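Local coordinates for N-acetylneuraminate epimerase (PDB 2UVK), which catalyses the mutarotation of sialic acid, converting the alpha-anomer of N-acetylneuraminate to the beta-anomer in the periplasm of Escherichia coli, at residues A110-F115 and A121-G126; K168-F173 and F220-T225. All blocks are in the same frame, centred on the assembly; numbering follows the deposited sequence. Where two conformers were deposited one is given.

Contact 1 (A110-F115 and A121-G126); sequences AGHVTF and AYVTGG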
ATOM      1  N   ALA B 110       9.723  -1.563  -5.540  1.00  8.00           N
ATOM      2  CA  ALA B 110      10.371  -1.567  -6.852  1.00  7.71           C
ATOM      3  C   ALA B 110      10.263  -0.211  -7.486  1.00  8.60           C
ATOM      4  O   ALA B 110       9.149   0.271  -7.651  1.00  9.17           O
ATOM      5  CB  ALA B 110       9.768  -2.634  -7.795  1.00  9.74           C
ATOM      6  N   GLY B 111      11.415   0.392  -7.793  1.00  8.75           N
ATOM      7  CA  GLY B 111      11.458   1.789  -8.181  1.00  8.89           C
ATOM      8  C   GLY B 111      11.597   2.717  -6.988  1.00  9.14           C
ATOM      9  O   GLY B 111      11.630   3.936  -7.143  1.00 10.12           O
ATOM     10  N   HIS B 112      11.658   2.138  -5.804  1.00  8.63           N
ATOM     11  CA  HIS B 112      11.930   2.872  -4.577  1.00  8.85           C
ATOM     12  C   HIS B 112      13.384   3.351  -4.563  1.00  9.67           C
ATOM     13  O   HIS B 112      14.257   2.897  -5.322  1.00  9.14           O
ATOM     14  CB  HIS B 112      11.652   1.988  -3.371  1.00  9.30           C
ATOM     15  CG  HIS B 112      12.449   0.724  -3.358  1.00  8.69           C
ATOM     16  ND1 HIS B 112      12.446  -0.173  -4.412  1.00  9.60           N
ATOM     17  CD2 HIS B 112      13.285   0.209  -2.420  1.00  8.76           C
ATOM     18  CE1 HIS B 112      13.262  -1.173  -4.124  1.00  9.10           C
ATOM     19  NE2 HIS B 112      13.768  -0.970  -2.917  1.00  8.62           N
ATOM     20  N   VAL B 113      13.636   4.277  -3.642  1.00  9.20           N
ATOM     21  CA  VAL B 113      15.001   4.630  -3.287  1.00  9.96           C
ATOM     22  C   VAL B 113      15.269   4.151  -1.862  1.00  9.84           C
ATOM     23  O   VAL B 113      14.345   3.833  -1.114  1.00 10.55           O
ATOM     24  CB  VAL B 113      15.252   6.156  -3.391  1.00 10.22           C
ATOM     25  CG1 VAL B 113      15.123   6.619  -4.844  1.00 10.73           C
ATOM     26  CG2 VAL B 113      14.368   6.921  -2.420  1.00 12.19           C
ATOM     27  N   THR B 114      16.543   4.098  -1.490  1.00  9.76           N
ATOM     28  CA  THR B 114      16.908   3.839  -0.098  1.00 10.51           C
ATOM     29  C   THR B 114      18.145   4.640   0.262  1.00 11.35           C
ATOM     30  O   THR B 114      19.084   4.768  -0.536  1.00 11.81           O
ATOM     31  CB  THR B 114      17.138   2.321   0.117  1.00  9.91           C
ATOM     32  OG1 THR B 114      15.934   1.628  -0.211  1.00 10.43           O
ATOM     33  CG2 THR B 114      17.505   1.985   1.547  1.00 12.04           C
ATOM     34  N   PHE B 115      18.091   5.245   1.450  1.00 11.77           N
ATOM     35  CA  PHE B 115      19.247   5.950   2.014  1.00 13.22           C
ATOM     36  C   PHE B 115      19.388   5.630   3.494  1.00 13.92           C
ATOM     37  O   PHE B 115      18.445   5.192   4.143  1.00 13.61           O
ATOM     38  CB  PHE B 115      19.147   7.469   1.780  1.00 13.83           C
ATOM     39  CG  PHE B 115      17.949   8.135   2.420  1.00 14.72           C
ATOM     40  CD1 PHE B 115      18.077   8.823   3.610  1.00 14.41           C
ATOM     41  CD2 PHE B 115      16.701   8.125   1.804  1.00 14.74           C
ATOM     42  CE1 PHE B 115      16.984   9.475   4.186  1.00 15.77           C
ATOM     43  CE2 PHE B 115      15.616   8.767   2.385  1.00 14.70           C
ATOM     44  CZ  PHE B 115      15.764   9.434   3.587  1.00 15.02           C
ATOM     45  N   ALA B 121      17.669   2.383   7.620  1.00 15.51           N
ATOM     46  CA  ALA B 121      17.453   2.475   6.181  1.00 14.59           C
ATOM     47  C   ALA B 121      16.098   3.093   5.927  1.00 13.77           C
ATOM     48  O   ALA B 121      15.090   2.605   6.405  1.00 15.80           O
ATOM     49  CB  ALA B 121      17.528   1.101   5.551  1.00 13.71           C
ATOM     50  N   TYR B 122      16.094   4.182   5.175  1.00 12.17           N
ATOM     51  CA  TYR B 122      14.884   4.911   4.846  1.00 12.40           C
ATOM     52  C   TYR B 122      14.540   4.625   3.392  1.00 11.40           C
ATOM     53  O   TYR B 122      15.412   4.654   2.521  1.00 10.93           O
ATOM     54  CB  TYR B 122      15.118   6.408   5.015  1.00 13.52           C
ATOM     55  CG  TYR B 122      15.069   6.878   6.450  1.00 14.26           C
ATOM     56  CD1 TYR B 122      13.960   7.541   6.951  1.00 14.36           C
ATOM     57  CD2 TYR B 122      16.129   6.657   7.299  1.00 15.70           C
ATOM     58  CE1 TYR B 122      13.914   7.996   8.279  1.00 16.61           C
ATOM     59  CE2 TYR B 122      16.082   7.069   8.611  1.00 16.67           C
ATOM     60  CZ  TYR B 122      14.963   7.721   9.099  1.00 15.72           C
ATOM     61  OH  TYR B 122      14.959   8.179  10.426  1.00 18.34           O
ATOM     62  N   VAL B 123      13.247   4.386   3.162  1.00 10.69           N
ATOM     63  CA  VAL B 123      12.715   3.966   1.845  1.00 10.50           C
ATOM     64  C   VAL B 123      11.530   4.849   1.467  1.00  9.96           C
ATOM     65  O   VAL B 123      10.659   5.118   2.289  1.00 11.05           O
ATOM     66  CB  VAL B 123      12.241   2.497   1.901  1.00 10.76           C
ATOM     67  CG1 VAL B 123      11.565   2.100   0.586  1.00 11.18           C
ATOM     68  CG2 VAL B 123      13.417   1.558   2.229  1.00 12.13           C
ATOM     69  N   THR B 124      11.519   5.325   0.230  1.00  9.60           N
ATOM     70  CA  THR B 124      10.314   5.972  -0.310  1.00 10.20           C
ATOM     71  C   THR B 124      10.256   5.696  -1.794  1.00  9.46           C
ATOM     72  O   THR B 124      11.233   5.219  -2.380  1.00  9.28           O
ATOM     73  CB  THR B 124      10.258   7.485   0.008  1.00 11.26           C
ATOM     74  OG1 THR B 124       8.955   7.980  -0.310  1.00 13.26           O
ATOM     75  CG2 THR B 124      11.342   8.252  -0.688  1.00 12.00           C
ATOM     76  N   GLY B 125       9.092   5.969  -2.377  1.00  9.08           N
ATOM     77  CA  GLY B 125       8.897   5.727  -3.804  1.00  9.72           C
ATOM     78  C   GLY B 125       8.583   4.284  -4.135  1.00  9.86           C
ATOM     79  O   GLY B 125       8.547   3.410  -3.275  1.00 10.08           O
ATOM     80  N   GLY B 126       8.370   4.066  -5.415  1.00  8.94           N
ATOM     81  CA  GLY B 126       8.088   2.748  -5.936  1.00  9.48           C
ATOM     82  C   GLY B 126       6.677   2.588  -6.442  1.00  9.03           C
ATOM     83  O   GLY B 126       5.745   3.323  -6.052  1.00  9.45           O
TER
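Phe-115 and Tyr-122 face each other as a hydrogen-bonded antiparallel pair and bury more surface than any other residues here. Tyr-122 N gives a nearly straight bond to Phe-115 O (2.8 Å, 176° at the hydrogen), and Phe-115 N returns one to Tyr-122 O at 2.9 Å. With chi1 at 61°, CG of Phe-115 stands between its own N and carbonyl carbon, which swings the ring back over its partner. CB of Tyr-122 sits over one ring face, 3.6 Å from the Phe-115 centroid, a CH-pi contact. The Tyr-122 ring runs outward; the two planes are within 17° of parallel but slid apart, with hardly any overlap.

On the same face, CG2 of Thr-124 lies beside CG2 of Val-113 at 3.7 Å. Val-113 N bonds Thr-124 O at 2.9 Å; the return bond, Thr-124 N to Val-113 O, is long and weak. Val-113 and Phe-115 also pack on strands 195-199 and 202-206 of the next blade, and Thr-124 on Leu-205.

This hairpin forms the first two strands of a propeller blade. Val-113 and Phe-115 thus offer the neighbouring blade an apolar surface, while the Thr-124 hydroxyl is satisfied within its own sheet by Phe-169 O.

Contact 2 (K168-F173 and F220-T225); sequences KFLLSF and FELDFT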
ATOM      1  N   LYS B 168       4.245   7.418  -1.725  1.00 12.16           N
ATOM      2  CA  LYS B 168       4.682   8.727  -1.223  1.00 13.14           C
ATOM      3  C   LYS B 168       5.118   8.675   0.238  1.00 13.39           C
ATOM      4  O   LYS B 168       5.637   9.671   0.756  1.00 13.93           O
ATOM      5  CB  LYS B 168       3.573   9.790  -1.375  1.00 13.95           C
ATOM      6  CG  LYS B 168       2.376   9.600  -0.502  1.00 15.49           C
ATOM      7  CD  LYS B 168       1.411  10.791  -0.597  1.00 16.78           C
ATOM      8  CE  LYS B 168       0.214  10.638   0.286  1.00 18.36           C
ATOM      9  NZ  LYS B 168      -0.555  11.951   0.321  1.00 21.32           N
ATOM     10  N   PHE B 169       4.904   7.542   0.913  1.00 12.16           N
ATOM     11  CA  PHE B 169       5.277   7.398   2.316  1.00 12.87           C
ATOM     12  C   PHE B 169       6.773   7.229   2.456  1.00 11.90           C
ATOM     13  O   PHE B 169       7.442   6.727   1.562  1.00 11.67           O
ATOM     14  CB  PHE B 169       4.567   6.229   2.967  1.00 14.63           C
ATOM     15  CG  PHE B 169       3.094   6.416   3.080  1.00 16.52           C
ATOM     16  CD1 PHE B 169       2.565   7.170   4.111  1.00 18.67           C
ATOM     17  CD2 PHE B 169       2.228   5.850   2.160  1.00 19.54           C
ATOM     18  CE1 PHE B 169       1.214   7.335   4.242  1.00 21.21           C
ATOM     19  CE2 PHE B 169       0.877   6.016   2.283  1.00 20.69           C
ATOM     20  CZ  PHE B 169       0.368   6.779   3.326  1.00 20.46           C
ATOM     21  N   LEU B 170       7.280   7.658   3.610  1.00 11.71           N
ATOM     22  CA  LEU B 170       8.668   7.439   3.990  1.00 11.90           C
ATOM     23  C   LEU B 170       8.674   6.387   5.096  1.00 12.14           C
ATOM     24  O   LEU B 170       8.008   6.547   6.123  1.00 11.85           O
ATOM     25  CB  LEU B 170       9.296   8.741   4.505  1.00 12.37           C
ATOM     26  CG  LEU B 170      10.794   8.711   4.832  1.00 12.03           C
ATOM     27  CD1 LEU B 170      11.627   8.509   3.618  1.00 13.06           C
ATOM     28  CD2 LEU B 170      11.193  10.022   5.537  1.00 12.34           C
ATOM     29  N   LEU B 171       9.415   5.303   4.865  1.00 12.18           N
ATOM     30  CA  LEU B 171       9.474   4.160   5.765  1.00 12.76           C
ATOM     31  C   LEU B 171      10.880   4.086   6.342  1.00 12.54           C
ATOM     32  O   LEU B 171      11.842   4.434   5.661  1.00 12.78           O
ATOM     33  CB  LEU B 171       9.192   2.866   4.977  1.00 12.17           C
ATOM     34  CG  LEU B 171       7.963   2.839   4.038  1.00 14.30           C
ATOM     35  CD1 LEU B 171       7.937   1.473   3.294  1.00 13.98           C
ATOM     36  CD2 LEU B 171       6.687   3.111   4.769  1.00 17.41           C
ATOM     37  N   SER B 172      11.010   3.631   7.582  0.50 12.48           N
ATOM     38  CA  SER B 172      12.345   3.372   8.122  0.50 12.37           C
ATOM     39  C   SER B 172      12.444   1.942   8.645  0.50 12.31           C
ATOM     40  O   SER B 172      11.557   1.451   9.349  0.50 12.91           O
ATOM     41  CB  SER B 172      12.734   4.397   9.206  0.50 12.73           C
ATOM     42  OG  SER B 172      11.908   4.311  10.353  0.50 13.36           O
ATOM     43  N   PHE B 173      13.528   1.290   8.245  1.00 11.96           N
ATOM     44  CA  PHE B 173      13.869  -0.062   8.669  1.00 12.46           C
ATOM     45  C   PHE B 173      15.023   0.045   9.667  1.00 14.11           C
ATOM     46  O   PHE B 173      16.058   0.629   9.350  1.00 13.99           O
ATOM     47  CB  PHE B 173      14.298  -0.884   7.451  1.00 12.94           C
ATOM     48  CG  PHE B 173      14.982  -2.183   7.788  1.00 12.97           C
ATOM     49  CD1 PHE B 173      14.261  -3.317   8.071  1.00 12.30           C
ATOM     50  CD2 PHE B 173      16.379  -2.265   7.796  1.00 13.43           C
ATOM     51  CE1 PHE B 173      14.898  -4.532   8.367  1.00 13.64           C
ATOM     52  CE2 PHE B 173      16.990  -3.468   8.082  1.00 13.55           C
ATOM     53  CZ  PHE B 173      16.251  -4.584   8.374  1.00 14.33           C
ATOM     54  N   PHE B 220      13.048  17.012  -4.839  1.00 16.37           N
ATOM     55  CA  PHE B 220      12.577  17.197  -3.480  1.00 15.80           C
ATOM     56  C   PHE B 220      13.717  17.100  -2.489  1.00 16.56           C
ATOM     57  O   PHE B 220      14.603  16.275  -2.628  1.00 16.37           O
ATOM     58  CB  PHE B 220      11.524  16.158  -3.136  1.00 15.29           C
ATOM     59  CG  PHE B 220      10.368  16.133  -4.088  1.00 15.67           C
ATOM     60  CD1 PHE B 220       9.376  17.093  -4.011  1.00 17.26           C
ATOM     61  CD2 PHE B 220      10.257  15.132  -5.054  1.00 16.20           C
ATOM     62  CE1 PHE B 220       8.331  17.080  -4.868  1.00 16.75           C
ATOM     63  CE2 PHE B 220       9.182  15.101  -5.918  1.00 16.52           C
ATOM     64  CZ  PHE B 220       8.210  16.076  -5.824  1.00 18.21           C
ATOM     65  N   GLU B 221      13.667  17.944  -1.459  1.00 16.51           N
ATOM     66  CA  GLU B 221      14.609  17.915  -0.389  1.00 17.60           C
ATOM     67  C   GLU B 221      13.892  17.522   0.888  1.00 17.19           C
ATOM     68  O   GLU B 221      12.868  18.122   1.277  1.00 18.09           O
ATOM     69  CB  GLU B 221      15.212  19.316  -0.234  1.00 18.13           C
ATOM     70  CG  GLU B 221      16.290  19.427   0.774  1.00 20.89           C
ATOM     71  CD  GLU B 221      16.752  20.847   0.836  1.00 25.04           C
ATOM     72  OE1 GLU B 221      16.043  21.636   1.516  1.00 28.64           O
ATOM     73  OE2 GLU B 221      17.743  21.157   0.124  1.00 26.55           O
ATOM     74  N   LEU B 222      14.445  16.539   1.561  1.00 16.92           N
ATOM     75  CA  LEU B 222      14.021  16.151   2.888  1.00 16.86           C
ATOM     76  C   LEU B 222      15.023  16.752   3.851  1.00 17.48           C
ATOM     77  O   LEU B 222      16.196  16.457   3.766  1.00 17.56           O
ATOM     78  CB  LEU B 222      13.992  14.620   3.057  1.00 17.03           C
ATOM     79  CG  LEU B 222      12.863  13.861   2.336  1.00 17.06           C
ATOM     80  CD1 LEU B 222      12.832  14.066   0.813  1.00 18.12           C
ATOM     81  CD2 LEU B 222      12.957  12.356   2.661  1.00 17.38           C
ATOM     82  N   ASP B 223      14.523  17.587   4.756  1.00 17.88           N
ATOM     83  CA  ASP B 223      15.340  18.307   5.724  1.00 19.18           C
ATOM     84  C   ASP B 223      15.084  17.742   7.127  1.00 18.72           C
ATOM     85  O   ASP B 223      14.026  17.957   7.718  1.00 19.29           O
ATOM     86  CB  ASP B 223      14.972  19.771   5.607  1.00 19.57           C
ATOM     87  CG  ASP B 223      15.773  20.659   6.553  1.00 21.14           C
ATOM     88  OD1 ASP B 223      16.442  20.135   7.465  1.00 23.12           O
ATOM     89  OD2 ASP B 223      15.715  21.896   6.373  1.00 25.16           O
ATOM     90  N   PHE B 224      16.056  16.995   7.633  1.00 19.65           N
ATOM     91  CA  PHE B 224      15.987  16.378   8.950  1.00 21.12           C
ATOM     92  C   PHE B 224      16.685  17.227  10.031  1.00 21.94           C
ATOM     93  O   PHE B 224      16.939  16.702  11.106  1.00 22.49           O
ATOM     94  CB  PHE B 224      16.703  15.016   8.942  1.00 20.61           C
ATOM     95  CG  PHE B 224      16.012  13.927   8.118  1.00 19.71           C
ATOM     96  CD1 PHE B 224      15.174  13.024   8.735  1.00 19.65           C
ATOM     97  CD2 PHE B 224      16.277  13.775   6.765  1.00 18.98           C
ATOM     98  CE1 PHE B 224      14.566  12.009   8.006  1.00 20.96           C
ATOM     99  CE2 PHE B 224      15.673  12.732   6.033  1.00 18.63           C
ATOM    100  CZ  PHE B 224      14.825  11.882   6.665  1.00 20.24           C
ATOM    101  N   THR B 225      16.990  18.494   9.750  1.00 23.54           N
ATOM    102  CA  THR B 225      17.799  19.321  10.677  1.00 24.52           C
ATOM    103  C   THR B 225      17.048  19.725  11.936  1.00 26.29           C
ATOM    104  O   THR B 225      17.665  20.007  12.972  1.00 27.26           O
ATOM    105  CB  THR B 225      18.331  20.597   9.998  1.00 24.91           C
ATOM    106  OG1 THR B 225      17.240  21.383   9.496  1.00 25.24           O
ATOM    107  CG2 THR B 225      19.283  20.270   8.859  1.00 25.60           C
TER
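Two neighbouring blades of the Kelch beta-propeller meet here, each through its third strand: 169-174 in one four-stranded antiparallel sheet and 219-223 in the next. The junction rests on Leu-170 and Leu-222, whose side chains reach toward each other tip to tip. CD2 of Leu-170 lies 4.1 Å from CD2 of Leu-222, and CD1 of Leu-170 is nearly as close to that same methyl, so one branch of Leu-222 meets both ends of the opposing fork. In Leu-170 the carbon CG is anti to the backbone N (chi1 -175°), carrying the fork out from its strand toward the next blade.

Just past the end of strand 219-223, Phe-224 adds a second apolar partner: CD2 of Leu-170 lies 4.2 Å from CZ of Phe-224, oblique to its ring. No hydrogen bond joins the segments, and the nearest CA atoms, those of Leu-170 and Leu-222, are 10.3 Å apart. Such separation is what face-to-face packing of propeller sheets gives, with side chains packed between the backbones. Leu-222 also packs on Leu-205 of its own blade, and the Phe-224 ring stacks on His-117.

Phe-224 lies within an Asx turn: Thr-225 N donates to Asp-223 OD1 at 2.9 Å, an oxygen that also accepts from Thr-225 OG1. Just before the other strand, Lys-168 forms a salt bridge with Glu-185 of the second subunit, and Phe-169 packs on Phe-169 of that subunit.

From the N terminus, the chain first closes contact 1, a short hairpin with five residues between its segments. It then passes through helices 129-142 and 146-157 before returning as strand 169-174, where contact 2 opens. The two contacts therefore follow in series, neither enclosing nor crossing the other. Strand 169-174 is the neighbour of 120-125 in the same sheet, and Ala-121 O with Phe-173 N probably forms one of the hydrogen bonds that join them. The 46 residues between the segments of contact 2 hold the last strand of that blade, 179-185, and the first two of the next. Contact 1 thus builds within a blade, and contact 2 ties that blade to the next.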